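Local atomic coordinates of Nitrate/nitrite sensor protein NarX (PDB entry 3EZI), a protein that senses nitrate and nitrite through its periplasmic sensor domain, the part in this chain, and as a membrane histidine kinase passes the signal to NarL and NarP. Residues E68-P71 with A72-R75. Residues are numbered along the deposited sequence; the frame is centred on the assembly and turned at random.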
loop_
_atom_site.group_PDB
_atom_site.type_symbol
_atom_site.label_atom_id
_atom_site.label_comp_id
_atom_site.label_asym_id
_atom_site.label_seq_id
_atom_site.Cartn_x
_atom_site.Cartn_y
_atom_site.Cartn_z
ATOM N N GLU A 68 10.219 -3.809 -3.226
ATOM C CA GLU A 68 10.260 -3.226 -4.554
ATOM C C GLU A 68 9.871 -1.761 -4.625
ATOM O O GLU A 68 10.571 -0.922 -5.227
ATOM C CB GLU A 68 9.362 -4.074 -5.508
ATOM C CG GLU A 68 9.977 -5.476 -5.829
ATOM C CD GLU A 68 9.057 -6.437 -6.613
ATOM O OE1 GLU A 68 8.665 -6.111 -7.722
ATOM O OE2 GLU A 68 8.720 -7.524 -6.098
ATOM N N LEU A 69 8.730 -1.436 -4.030
ATOM C CA LEU A 69 8.202 -0.064 -4.134
ATOM C C LEU A 69 8.992 0.975 -3.332
ATOM O O LEU A 69 9.428 1.992 -3.875
ATOM C CB LEU A 69 6.712 -0.023 -3.731
ATOM C CG LEU A 69 6.079 1.375 -3.840
ATOM C CD1 LEU A 69 6.069 1.828 -5.296
ATOM C CD2 LEU A 69 4.672 1.341 -3.253
ATOM N N ILE A 70 9.176 0.749 -2.035
ATOM C CA ILE A 70 9.946 1.722 -1.285
ATOM C C ILE A 70 11.401 1.843 -1.834
ATOM O O ILE A 70 11.925 2.979 -1.973
ATOM C CB ILE A 70 9.873 1.401 0.219
ATOM C CG1 ILE A 70 8.433 1.644 0.721
ATOM C CG2 ILE A 70 10.899 2.226 0.975
ATOM C CD1 ILE A 70 8.012 3.164 0.752
ATOM N N PRO A 71 12.078 0.714 -2.141
ATOM C CA PRO A 71 13.454 0.821 -2.677
ATOM C C PRO A 71 13.504 1.687 -3.953
ATOM O O PRO A 71 14.387 2.548 -4.111
ATOM C CB PRO A 71 13.842 -0.627 -2.936
ATOM C CG PRO A 71 13.149 -1.374 -1.814
ATOM C CD PRO A 71 11.784 -0.676 -1.706
ATOM N N ALA A 72 12.546 1.475 -4.848
ATOM C CA ALA A 72 12.476 2.256 -6.076
ATOM C C ALA A 72 12.162 3.743 -5.800
ATOM O O ALA A 72 12.735 4.643 -6.449
ATOM C CB ALA A 72 11.428 1.642 -7.018
ATOM N N LEU A 73 11.268 4.020 -4.846
ATOM C CA LEU A 73 10.929 5.418 -4.537
ATOM C C LEU A 73 12.132 6.161 -3.909
ATOM O O LEU A 73 12.327 7.372 -4.140
ATOM C CB LEU A 73 9.704 5.463 -3.612
ATOM C CG LEU A 73 8.354 5.148 -4.286
ATOM C CD1 LEU A 73 7.281 4.929 -3.196
ATOM C CD2 LEU A 73 7.924 6.336 -5.205
ATOM N N MET A 74 12.938 5.434 -3.132
ATOM C CA MET A 74 14.129 6.038 -2.488
ATOM C C MET A 74 15.231 6.354 -3.505
ATOM O O MET A 74 15.991 7.326 -3.352
ATOM C CB MET A 74 14.669 5.104 -1.387
ATOM C CG MET A 74 13.887 5.172 -0.105
ATOM S SD MET A 74 14.392 3.908 1.087
ATOM C CE MET A 74 16.123 4.475 1.455
ATOM N N ARG A 75 15.316 5.523 -4.536
ATOM C CA ARG A 75 16.292 5.700 -5.598
ATOM C C ARG A 75 15.882 6.751 -6.653
ATOM O O ARG A 75 16.747 7.440 -7.194
ATOM C CB ARG A 75 16.541 4.358 -6.318
ATOM C CG ARG A 75 17.428 3.308 -5.591
ATOM C CD ARG A 75 17.354 1.916 -6.263
ATOM N NE ARG A 75 18.253 0.922 -5.653
ATOM C CZ ARG A 75 18.083 0.373 -4.445
ATOM N NH1 ARG A 75 17.052 0.708 -3.687
ATOM N NH2 ARG A 75 18.952 -0.527 -4.004
#
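The guanidinium of Arg75 meets Pro71 O at its edge, the oxygen lying almost in the group's plane, while Pro71 CB sits 3.6 Å from Arg75 NH1. These residues form the last two turns of helix 55-75, in the helical bundle of the periplasmic sensor domain. Pro71 O takes two donors from opposite faces of its carbonyl plane: Arg75 N, through the helical i to i+4 bond, and Arg75 NH1, 3.3 Å away and well above that plane. With CG beside the backbone N (chi1 -76°) the extended chain passes Pro71 O, and the bend at chi4 (71°) turns NH1 back to it. Pro71 N makes no bond to the preceding turn and the helix is kinked there, while from Glu68 O onward the i to i+4 bonds run on to Ala72 N, Leu73 N and Met74 N. On the buried side Leu73 CD1 packs 3.8 Å from Leu69 CG; Leu69 also touches Val86 and Phe89 on helix 82-99, and Leu73 touches Val82 there and the loop residues Val23 and Leu25. Cutting Leu73 back to alanine would remove its isobutyl branches and is likely to open a gap beside Leu69 and Val82. One residue along, Met74 SD rests 3.9 Å from Ile70 CG2.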